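Local atomic coordinates of esterase (Staphylococcus aureus subsp. aureus USA300_TCH1516, PDB entry 3D7R), a protein that probably hydrolyses ester bonds, being an esterase-like enzyme of the alpha/beta hydrolase fold. Residues A[84-89]-A[151-156]; A[96-101]-A[155-160]; A[109-114]-A[130-135]; A[144-149]-A[175-180]. One frame throughout, in Å; residues are numbered along the deposited sequence.

Helix 143-161 runs through three of the four sites. Contact 4 takes its early turns and sets them against helix 173-187, contact 1 takes the middle turns against strand 84-90, and contact 2 takes the last turns against strand 98-102. Contacts 1 and 2 therefore reach the same sheet; they share Q156 and join directly through the salt bridge R88 to E160. Both have apolar interiors with charge and water toward one end. Contact 3 is only partly buried and ties the segment leading into helix 113-126 to strand 129-133, using one proline, a methyl-amide contact and waters. Contact 4 is buried and mostly apolar, with two oxygens beside an aromatic ring.

Contact 1 (A[84-89]-A[151-156]). With NA (sodium ion), chain E.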
# COMPACT_ATOMS: atom_id res chain seq x y z
N MSE A 84 -4.00 14.87 11.79
CA MSE A 84 -3.70 13.49 11.35
C MSE A 84 -2.40 13.03 12.00
O MSE A 84 -1.41 13.75 11.96
CB MSE A 84 -3.54 13.43 9.83
CG MSE A 84 -3.04 12.07 9.30
SE MSE A 84 -3.05 11.89 7.35
CE MSE A 84 -1.69 13.20 6.87
N GLN A 85 -2.38 11.82 12.57
CA GLN A 85 -1.14 11.22 13.08
C GLN A 85 -0.19 10.89 11.93
O GLN A 85 -0.61 10.25 10.96
CB GLN A 85 -1.43 9.93 13.82
CG GLN A 85 -2.12 10.11 15.17
CD GLN A 85 -2.36 8.78 15.80
OE1 GLN A 85 -3.32 8.10 15.47
NE2 GLN A 85 -1.44 8.36 16.65
N VAL A 86 1.07 11.30 12.06
CA VAL A 86 2.12 10.88 11.13
C VAL A 86 3.31 10.36 11.95
O VAL A 86 3.87 11.08 12.77
CB VAL A 86 2.60 12.01 10.18
CG1 VAL A 86 3.68 11.47 9.21
CG2 VAL A 86 1.44 12.59 9.35
N PHE A 87 3.67 9.10 11.74
CA PHE A 87 4.87 8.54 12.37
C PHE A 87 6.04 8.62 11.40
O PHE A 87 5.86 8.40 10.20
CB PHE A 87 4.62 7.09 12.78
CG PHE A 87 3.54 6.95 13.80
CD1 PHE A 87 3.85 7.03 15.16
CD2 PHE A 87 2.20 6.77 13.41
CE1 PHE A 87 2.83 6.93 16.14
CE2 PHE A 87 1.19 6.65 14.38
CZ PHE A 87 1.50 6.75 15.73
N ARG A 88 7.23 8.93 11.90
CA ARG A 88 8.43 8.85 11.07
C ARG A 88 9.43 7.93 11.73
O ARG A 88 9.64 7.99 12.94
CB ARG A 88 9.03 10.24 10.88
CG ARG A 88 8.10 11.20 10.14
CD ARG A 88 8.90 12.29 9.46
NE ARG A 88 8.08 13.43 9.03
CZ ARG A 88 8.55 14.44 8.32
NH1 ARG A 88 9.82 14.44 7.93
NH2 ARG A 88 7.75 15.46 7.99
N PHE A 89 10.03 7.06 10.92
CA PHE A 89 11.08 6.18 11.37
C PHE A 89 12.37 6.63 10.69
O PHE A 89 12.39 6.84 9.47
CB PHE A 89 10.86 4.73 10.91
CG PHE A 89 9.53 4.13 11.33
CD1 PHE A 89 9.49 3.12 12.28
CD2 PHE A 89 8.34 4.55 10.72
CE1 PHE A 89 8.27 2.54 12.66
CE2 PHE A 89 7.12 3.99 11.07
CZ PHE A 89 7.08 2.97 12.05
N GLN A 151 -1.94 13.86 -0.16
CA GLN A 151 -1.42 15.08 -0.79
C GLN A 151 -0.73 16.01 0.21
O GLN A 151 0.38 16.50 -0.05
CB GLN A 151 -2.56 15.85 -1.50
CG GLN A 151 -2.08 17.03 -2.37
CD GLN A 151 -1.27 16.56 -3.59
OE1 GLN A 151 -1.75 15.73 -4.38
NE2 GLN A 151 -0.05 17.08 -3.75
N ARG A 152 -1.38 16.25 1.35
CA ARG A 152 -0.83 17.16 2.34
C ARG A 152 0.50 16.65 2.89
O ARG A 152 1.44 17.43 3.00
CB ARG A 152 -1.82 17.40 3.50
CG ARG A 152 -3.04 18.26 3.08
CD ARG A 152 -4.03 18.48 4.26
NE ARG A 152 -5.39 18.05 3.90
CZ ARG A 152 -6.09 17.09 4.53
NH1 ARG A 152 -5.59 16.44 5.59
NH2 ARG A 152 -7.31 16.79 4.10
N VAL A 153 0.60 15.36 3.23
CA VAL A 153 1.88 14.84 3.75
C VAL A 153 2.93 14.80 2.64
O VAL A 153 4.09 15.14 2.88
CB VAL A 153 1.76 13.48 4.52
CG1 VAL A 153 1.32 12.35 3.62
CG2 VAL A 153 3.10 13.12 5.25
N TYR A 154 2.53 14.44 1.43
CA TYR A 154 3.47 14.47 0.30
C TYR A 154 4.05 15.87 0.09
O TYR A 154 5.25 16.03 -0.05
CB TYR A 154 2.83 13.95 -0.99
CG TYR A 154 3.75 13.99 -2.20
CD1 TYR A 154 4.74 13.03 -2.38
CD2 TYR A 154 3.62 14.98 -3.18
CE1 TYR A 154 5.59 13.05 -3.48
CE2 TYR A 154 4.48 15.02 -4.32
CZ TYR A 154 5.46 14.06 -4.45
OH TYR A 154 6.29 14.07 -5.56
N ASP A 155 3.19 16.87 0.10
CA ASP A 155 3.62 18.26 -0.03
C ASP A 155 4.60 18.66 1.07
O ASP A 155 5.62 19.30 0.80
CB ASP A 155 2.41 19.19 -0.06
CG ASP A 155 1.61 19.04 -1.37
OD1 ASP A 155 2.13 18.43 -2.31
OD2 ASP A 155 0.47 19.54 -1.46
N GLN A 156 4.28 18.29 2.32
CA GLN A 156 5.18 18.48 3.47
C GLN A 156 6.59 17.94 3.19
O GLN A 156 7.56 18.67 3.31
CB GLN A 156 4.60 17.82 4.73
CG GLN A 156 5.45 18.02 5.99
CD GLN A 156 4.92 17.26 7.22
OE1 GLN A 156 4.44 16.11 7.12
NE2 GLN A 156 5.03 17.90 8.39
NA NA E . 4.89 14.91 9.05
O HOH W 1 4.35 16.88 11.07
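M84, a selenomethionine, and V153 meet at roughly a right angle, with the terminal CE of M84 4.2 Å from CB of V153. The M84 chain runs out extended and turns only at its last torsion (chi3 66°), which swings the methyl onto the valine. Two residues along the strand, V86 presents CG1 to CG2 of V153, branch against branch at 4.3 Å, and V131, P133 and L100 also pack on V153.

The polar end is built differently. R88 and Q156 approach from opposite directions, and the guanidinium points its edge at the amide, their planes 81° apart, so that NH2 of R88 lies 3.4 Å from CD of Q156. The guanidinium also has charged partners: NH2 pairs with E160 and NH1 with E129. Q156 turns its OE1 to a sodium ion, 2.3 Å away, while its NE2 donates to a water 2.9 Å off that also sits at the metal. The sodium lies in the guanidinium plane, 3.1 Å from NH2 of R88; so close an approach of two cations, probably offset by the two carboxylates, leaves the ion's identity in some doubt.

Segments 84-89 and 151-156 cross at -43°, their axes 11.3 Å apart. A helix laid in this way on one face of the central mixed sheet belongs to the layered alpha/beta hydrolase fold.

Contact 2 (A[96-101]-A[155-160]). With NA (sodium ion), chain E; DMS (dimethyl sulfoxide), chain L.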
# COMPACT_ATOMS: atom_id res chain seq x y z
N ASP A 96 17.85 12.62 4.84
CA ASP A 96 17.89 13.39 3.60
C ASP A 96 17.00 12.84 2.50
O ASP A 96 16.72 13.53 1.52
CB ASP A 96 19.34 13.64 3.10
CG ASP A 96 20.17 12.36 2.97
OD1 ASP A 96 19.76 11.27 3.46
OD2 ASP A 96 21.28 12.44 2.39
N LYS A 97 16.58 11.58 2.65
CA LYS A 97 15.70 10.93 1.68
C LYS A 97 14.50 10.32 2.40
O LYS A 97 14.64 9.80 3.51
CB LYS A 97 16.47 9.87 0.87
CG LYS A 97 17.65 10.43 0.05
CD LYS A 97 18.43 9.37 -0.69
CE LYS A 97 19.13 8.34 0.25
NZ LYS A 97 20.29 8.86 1.05
N LYS A 98 13.33 10.39 1.78
CA LYS A 98 12.09 9.93 2.42
C LYS A 98 11.38 8.84 1.62
O LYS A 98 11.38 8.87 0.38
CB LYS A 98 11.09 11.08 2.58
CG LYS A 98 11.67 12.45 2.99
CD LYS A 98 12.01 12.50 4.46
CE LYS A 98 12.42 13.92 4.90
NZ LYS A 98 13.19 13.83 6.17
N ILE A 99 10.76 7.90 2.34
CA ILE A 99 9.75 7.00 1.74
C ILE A 99 8.39 7.37 2.35
O ILE A 99 8.20 7.27 3.57
CB ILE A 99 10.03 5.51 2.01
CG1 ILE A 99 11.30 5.06 1.28
CG2 ILE A 99 8.82 4.64 1.56
CD1 ILE A 99 11.91 3.74 1.83
N LEU A 100 7.48 7.85 1.52
CA LEU A 100 6.10 8.05 1.94
C LEU A 100 5.42 6.70 1.87
O LEU A 100 5.17 6.19 0.77
CB LEU A 100 5.38 9.07 1.02
CG LEU A 100 3.91 9.38 1.34
CD1 LEU A 100 3.70 9.72 2.83
CD2 LEU A 100 3.39 10.51 0.45
N TYR A 101 5.12 6.11 3.02
CA TYR A 101 4.56 4.76 3.04
C TYR A 101 3.05 4.74 3.25
O TYR A 101 2.59 5.20 4.30
CB TYR A 101 5.26 3.85 4.09
CG TYR A 101 4.93 2.39 3.84
CD1 TYR A 101 5.82 1.56 3.13
CD2 TYR A 101 3.72 1.86 4.26
CE1 TYR A 101 5.49 0.24 2.87
CE2 TYR A 101 3.39 0.54 4.01
CZ TYR A 101 4.28 -0.26 3.31
OH TYR A 101 3.94 -1.55 3.05
N ASP A 155 3.19 16.87 0.10
CA ASP A 155 3.62 18.26 -0.03
C ASP A 155 4.60 18.66 1.07
O ASP A 155 5.62 19.30 0.80
CB ASP A 155 2.41 19.19 -0.06
CG ASP A 155 1.61 19.04 -1.37
OD1 ASP A 155 2.13 18.43 -2.31
OD2 ASP A 155 0.47 19.54 -1.46
N GLN A 156 4.28 18.29 2.32
CA GLN A 156 5.18 18.48 3.47
C GLN A 156 6.59 17.94 3.19
O GLN A 156 7.56 18.67 3.31
CB GLN A 156 4.60 17.82 4.73
CG GLN A 156 5.45 18.02 5.99
CD GLN A 156 4.92 17.26 7.22
OE1 GLN A 156 4.44 16.11 7.12
NE2 GLN A 156 5.03 17.90 8.39
N LEU A 157 6.69 16.66 2.82
CA LEU A 157 7.98 16.01 2.51
C LEU A 157 8.75 16.66 1.35
O LEU A 157 9.95 16.92 1.45
CB LEU A 157 7.74 14.51 2.23
CG LEU A 157 7.09 13.70 3.37
CD1 LEU A 157 6.99 12.20 3.00
CD2 LEU A 157 7.85 13.87 4.68
N VAL A 158 8.06 16.96 0.25
CA VAL A 158 8.69 17.64 -0.88
C VAL A 158 9.29 19.00 -0.45
O VAL A 158 10.36 19.40 -0.92
CB VAL A 158 7.68 17.83 -2.04
CG1 VAL A 158 8.20 18.85 -3.09
CG2 VAL A 158 7.39 16.49 -2.71
N SER A 159 8.59 19.72 0.44
CA SER A 159 9.04 21.02 0.88
C SER A 159 10.31 20.84 1.71
O SER A 159 11.15 21.75 1.78
CB SER A 159 7.95 21.73 1.68
OG SER A 159 7.87 21.18 3.00
N GLU A 160 10.46 19.67 2.32
CA GLU A 160 11.63 19.40 3.15
C GLU A 160 12.88 19.04 2.33
O GLU A 160 13.97 19.57 2.58
CB GLU A 160 11.33 18.30 4.18
CG GLU A 160 10.37 18.74 5.27
CD GLU A 160 9.96 17.61 6.18
OE1 GLU A 160 10.70 16.60 6.27
OE2 GLU A 160 8.89 17.72 6.79
NA NA E . 4.89 14.91 9.05
S DMS L . 21.79 12.73 6.82
O DMS L . 20.09 12.95 6.32
C1 DMS L . 22.90 13.53 5.62
C2 DMS L . 22.11 13.79 8.25
O HOH W 2 13.36 16.41 7.00
O HOH W 1 4.35 16.88 11.07
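L157 and E160, one turn apart on helix 143-161, meet L100 and K98 on strand 98-102. The helix is the connection of a beta-alpha-beta crossover from strand 129-133 to strand 166-171, and strand 98-102 lies between those two in the sheet, so the helix passes over it. The short segments 98-101 and 155-160 run antiparallel (178°), with their axes 10.0 Å apart.

Taken in order, Q156 contributes its carbonyl, which collects bonds within the helix. L157 is the apolar centre of the contact. Its CD1 packs on CB of L100 at 4.0 Å and reaches CD1 of the same leucine at 4.1 Å, the two side chains meeting at a slant; CB of K98 flanks that methyl too. L100 leans further back along the helix, onto V153 and Y154. S159 folds its hydroxyl onto the helix: OG donates to O of Q156 at a short 2.5 Å, coming in 22° out of the carbonyl plane. The same oxygen also receives weak bonds from the backbone N atoms of S159 and E160, a sign that the regular pattern slackens in this last turn.

E160 closes the segment. K98 bends at chi2 (-77°), bringing CE within 3.5 Å of OE1 of E160, the two chains crossing almost squarely. Each charge has a stronger partner, K98 in E129 and E160 in R88, and the direct salt bridge from NZ of K98 to OE1 of E160 is long. A water fills in, accepting from NZ of K98 at 2.7 Å and donating to OE1 of E160 at 2.8 Å.

Contact 3 (A[109-114]-A[130-135]); sequences LQPSPF and VVLPIY. With DMS (dimethyl sulfoxide), chain I.
The amide of Q110 has the CG2 methyl of I134 against it, set obliquely above its plane and touching carbon, oxygen and nitrogen alike; the closest of the three is OE1 of Q110, 3.4 Å from CG2. The bend at chi2 (-69°) folds the glutamine over to this methyl. OE1 accepts from K137, which probably helps to hold the amide turned this way.

The puckered ring of P111 is the second neighbour of I134. Its CG lies 3.7 Å from CD1 of I134, the two side chains set aslant, and CD1 of L132 comes up to the same corner at 4.3 Å. The branches of I134 thus divide the work, CG2 taking the amide and CD1 the proline.

At F114 a dimethyl sulfoxide, probably from the crystallisation liquor, sets its C2 methyl 3.4 Å above the ring plane, over its centre, in a CH-pi contact. Its oxygen accepts from OG of S112 at 2.6 Å. S112 is the N-cap of helix 113-126, and its OG in turn accepts from N of F114. This helix, with strands 98-102 and 129-133, makes a beta-alpha-beta unit of the alpha/beta hydrolase fold, so the contact packs the approach to the helix against residues 132-134 of the chain that follows it.

There the chain turns sharply, with I134 at the centre of an inverse gamma turn closed by a weak bond from N of Y135 to O of P133. The ring of Y135 stacks on H103 and has K137 as a cation-pi partner. One water donates to both O of L109 and OH of Y135; a second donates to O of Y135 at 3.2 Å and accepts weakly from NE2 of Q110.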
# COMPACT_ATOMS: atom_id res chain seq x y z
N LEU A 109 -8.97 -0.72 7.74
CA LEU A 109 -8.07 -1.14 8.82
C LEU A 109 -6.92 -0.17 9.02
O LEU A 109 -6.44 0.44 8.07
CB LEU A 109 -7.47 -2.52 8.50
CG LEU A 109 -8.45 -3.68 8.35
CD1 LEU A 109 -7.69 -4.94 7.92
CD2 LEU A 109 -9.21 -3.91 9.67
N GLN A 110 -6.47 -0.04 10.26
CA GLN A 110 -5.29 0.73 10.58
C GLN A 110 -4.06 -0.17 10.37
O GLN A 110 -4.22 -1.37 10.03
CB GLN A 110 -5.37 1.24 12.03
CG GLN A 110 -6.53 2.20 12.30
CD GLN A 110 -6.39 3.58 11.63
OE1 GLN A 110 -5.89 3.71 10.51
NE2 GLN A 110 -6.91 4.60 12.30
N PRO A 111 -2.83 0.38 10.52
CA PRO A 111 -1.68 -0.49 10.35
C PRO A 111 -1.64 -1.68 11.30
O PRO A 111 -1.97 -1.57 12.48
CB PRO A 111 -0.48 0.44 10.61
CG PRO A 111 -1.00 1.80 10.29
CD PRO A 111 -2.42 1.77 10.78
N SER A 112 -1.22 -2.81 10.74
CA SER A 112 -0.97 -4.04 11.47
C SER A 112 0.28 -3.86 12.31
O SER A 112 1.14 -3.09 11.93
CB SER A 112 -0.72 -5.15 10.44
OG SER A 112 -0.29 -6.31 11.08
N PRO A 113 0.42 -4.61 13.42
CA PRO A 113 1.70 -4.63 14.12
C PRO A 113 2.84 -5.14 13.21
O PRO A 113 4.00 -4.76 13.42
CB PRO A 113 1.47 -5.61 15.28
CG PRO A 113 0.25 -6.38 14.91
CD PRO A 113 -0.59 -5.45 14.10
N PHE A 114 2.50 -5.97 12.22
CA PHE A 114 3.45 -6.46 11.23
C PHE A 114 3.84 -5.37 10.23
O PHE A 114 4.92 -5.44 9.62
CB PHE A 114 2.85 -7.66 10.45
CG PHE A 114 2.90 -8.97 11.20
CD1 PHE A 114 2.95 -9.02 12.59
CD2 PHE A 114 2.89 -10.17 10.50
CE1 PHE A 114 3.00 -10.26 13.28
CE2 PHE A 114 2.92 -11.41 11.18
CZ PHE A 114 2.98 -11.44 12.57
N VAL A 130 11.29 6.71 6.83
CA VAL A 130 9.99 6.17 6.40
C VAL A 130 8.88 6.95 7.09
O VAL A 130 8.88 7.09 8.33
CB VAL A 130 9.87 4.67 6.69
CG1 VAL A 130 8.42 4.15 6.40
CG2 VAL A 130 10.90 3.90 5.87
N VAL A 131 7.94 7.46 6.30
CA VAL A 131 6.87 8.32 6.82
C VAL A 131 5.53 7.59 6.68
O VAL A 131 5.10 7.22 5.57
CB VAL A 131 6.83 9.69 6.10
CG1 VAL A 131 5.73 10.59 6.69
CG2 VAL A 131 8.21 10.40 6.20
N LEU A 132 4.89 7.39 7.83
CA LEU A 132 3.65 6.61 7.94
C LEU A 132 2.49 7.51 8.38
O LEU A 132 2.25 7.67 9.57
CB LEU A 132 3.85 5.46 8.96
CG LEU A 132 2.65 4.54 9.30
CD1 LEU A 132 2.13 3.82 8.05
CD2 LEU A 132 3.00 3.55 10.43
N PRO A 133 1.75 8.10 7.41
CA PRO A 133 0.50 8.82 7.72
C PRO A 133 -0.68 7.90 8.04
O PRO A 133 -0.94 6.93 7.32
CB PRO A 133 0.23 9.60 6.44
CG PRO A 133 0.85 8.74 5.33
CD PRO A 133 2.09 8.13 5.98
N ILE A 134 -1.39 8.18 9.13
CA ILE A 134 -2.60 7.42 9.46
C ILE A 134 -3.77 8.17 8.77
O ILE A 134 -4.44 8.98 9.39
CB ILE A 134 -2.80 7.28 10.99
CG1 ILE A 134 -1.52 6.74 11.67
CG2 ILE A 134 -4.00 6.38 11.31
CD1 ILE A 134 -0.94 5.42 11.06
N TYR A 135 -3.93 7.90 7.47
CA TYR A 135 -4.84 8.65 6.59
C TYR A 135 -6.29 8.28 6.89
O TYR A 135 -6.54 7.20 7.45
CB TYR A 135 -4.49 8.38 5.11
CG TYR A 135 -4.44 6.89 4.78
CD1 TYR A 135 -5.62 6.17 4.53
CD2 TYR A 135 -3.22 6.20 4.72
CE1 TYR A 135 -5.59 4.82 4.24
CE2 TYR A 135 -3.18 4.83 4.44
CZ TYR A 135 -4.37 4.15 4.21
OH TYR A 135 -4.37 2.80 3.92
S DMS I . -1.32 -9.97 10.35
O DMS I . -0.93 -8.36 9.70
C1 DMS I . -0.40 -11.19 9.37
C2 DMS I . -0.48 -10.20 11.95
O HOH W 3 -6.42 0.86 5.11
O HOH W 4 -7.48 7.36 10.51

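Contact 4 (A[144-149]-A[175-180]); sequences DDTFQA and GALALS
F147 pushes its ring across the gap between two helices and ends against L177 and S180. CZ of F147 lies 3.7 Å from CD2 of L177, and the rim of the ring continues onto the backbone, where O of L177 sits in the ring plane 3.6 Å from CE1 of F147. On the next turn S180 comes up to the same end of the ring at a slant, its OG a close 3.1 Å from CZ of F147. The phenylalanine's CB does not aim at the partner helix; with CG placed opposite the carbonyl carbon (chi1 -81°), the ring is carried over to it.

T146 adds a second, smaller touch. Its CG2 methyl meets CD1 of L177 at 3.7 Å, the side chains crossing nearly square, so the two leucine methyls are shared between threonine and phenylalanine. Y135 borders both T146 and L177 there.

Helical segments 144-149 and 175-180 cross at -65°, their axes 11.2 Å apart. The second belongs to helix 173-187, which follows strand 166-171 directly, in the position where alpha/beta hydrolases commonly carry the helix after the nucleophile elbow. A dimethyl sulfoxide, probably from the crystallisation liquor, lies about 3 Å, nearest atoms, from the side chain of F147.

No hydrogen bond spans the two segments, and the buried hydroxyls are satisfied by others: OG1 of T146 pairs with W235 and P136, OG of S180 with the carbonyl of R245. What holds the faces together is therefore mostly apolar packing, probably helped a little by the slightly positive edge of the F147 ring facing the carbonyl oxygen of L177.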
# COMPACT_ATOMS: atom_id res chain seq x y z
N ASP A 144 -12.14 11.02 -1.22
CA ASP A 144 -11.53 12.37 -1.30
C ASP A 144 -10.80 12.77 -0.03
O ASP A 144 -9.76 13.43 -0.11
CB ASP A 144 -12.55 13.44 -1.68
CG ASP A 144 -13.05 13.29 -3.10
OD1 ASP A 144 -12.52 12.47 -3.89
OD2 ASP A 144 -14.00 14.02 -3.44
N ASP A 145 -11.33 12.37 1.13
CA ASP A 145 -10.68 12.59 2.42
C ASP A 145 -9.31 11.92 2.43
O ASP A 145 -8.32 12.49 2.90
CB ASP A 145 -11.53 11.98 3.55
CG ASP A 145 -12.94 12.57 3.62
OD1 ASP A 145 -13.06 13.80 3.70
OD2 ASP A 145 -13.94 11.79 3.59
N THR A 146 -9.28 10.69 1.95
CA THR A 146 -8.08 9.87 1.98
C THR A 146 -7.01 10.49 1.10
O THR A 146 -5.87 10.70 1.54
CB THR A 146 -8.40 8.45 1.47
OG1 THR A 146 -9.36 7.86 2.35
CG2 THR A 146 -7.12 7.57 1.43
N PHE A 147 -7.39 10.82 -0.13
CA PHE A 147 -6.42 11.38 -1.08
C PHE A 147 -5.94 12.80 -0.72
O PHE A 147 -4.77 13.12 -0.92
CB PHE A 147 -6.95 11.30 -2.53
CG PHE A 147 -6.75 9.93 -3.16
CD1 PHE A 147 -5.46 9.40 -3.33
CD2 PHE A 147 -7.85 9.16 -3.53
CE1 PHE A 147 -5.28 8.12 -3.90
CE2 PHE A 147 -7.67 7.89 -4.10
CZ PHE A 147 -6.38 7.38 -4.29
N GLN A 148 -6.82 13.64 -0.17
CA GLN A 148 -6.40 14.98 0.24
C GLN A 148 -5.35 14.93 1.34
O GLN A 148 -4.39 15.72 1.35
CB GLN A 148 -7.61 15.86 0.61
CG GLN A 148 -8.52 16.09 -0.63
CD GLN A 148 -9.79 16.89 -0.37
OE1 GLN A 148 -10.34 16.90 0.74
NE2 GLN A 148 -10.29 17.54 -1.41
N ALA A 149 -5.53 13.99 2.27
CA ALA A 149 -4.57 13.80 3.35
C ALA A 149 -3.20 13.35 2.84
O ALA A 149 -2.17 13.83 3.29
CB ALA A 149 -5.11 12.82 4.36
N GLY A 175 -1.00 0.01 -1.96
CA GLY A 175 -0.31 0.04 -3.24
C GLY A 175 -1.20 0.66 -4.30
O GLY A 175 -0.72 1.42 -5.14
N ALA A 176 -2.50 0.34 -4.27
CA ALA A 176 -3.48 1.02 -5.13
C ALA A 176 -3.52 2.52 -4.85
O ALA A 176 -3.46 3.34 -5.78
CB ALA A 176 -4.89 0.40 -4.97
N LEU A 177 -3.58 2.90 -3.57
CA LEU A 177 -3.57 4.32 -3.19
C LEU A 177 -2.29 5.01 -3.68
O LEU A 177 -2.33 6.11 -4.22
CB LEU A 177 -3.68 4.51 -1.67
CG LEU A 177 -4.96 4.22 -0.90
CD1 LEU A 177 -4.88 4.82 0.52
CD2 LEU A 177 -6.19 4.80 -1.62
N ALA A 178 -1.15 4.35 -3.49
CA ALA A 178 0.14 4.91 -3.91
C ALA A 178 0.18 5.15 -5.41
O ALA A 178 0.55 6.25 -5.84
CB ALA A 178 1.28 4.00 -3.46
N LEU A 179 -0.18 4.15 -6.22
CA LEU A 179 -0.20 4.35 -7.68
C LEU A 179 -1.21 5.43 -8.10
O LEU A 179 -0.89 6.33 -8.88
CB LEU A 179 -0.47 3.03 -8.44
CG LEU A 179 -0.66 3.15 -9.97
CD1 LEU A 179 0.55 3.76 -10.68
CD2 LEU A 179 -1.00 1.82 -10.62
N SER A 180 -2.45 5.32 -7.60
CA SER A 180 -3.48 6.32 -7.90
C SER A 180 -3.04 7.75 -7.50
O SER A 180 -3.30 8.72 -8.22
CB SER A 180 -4.79 5.93 -7.21
OG SER A 180 -5.73 6.96 -7.31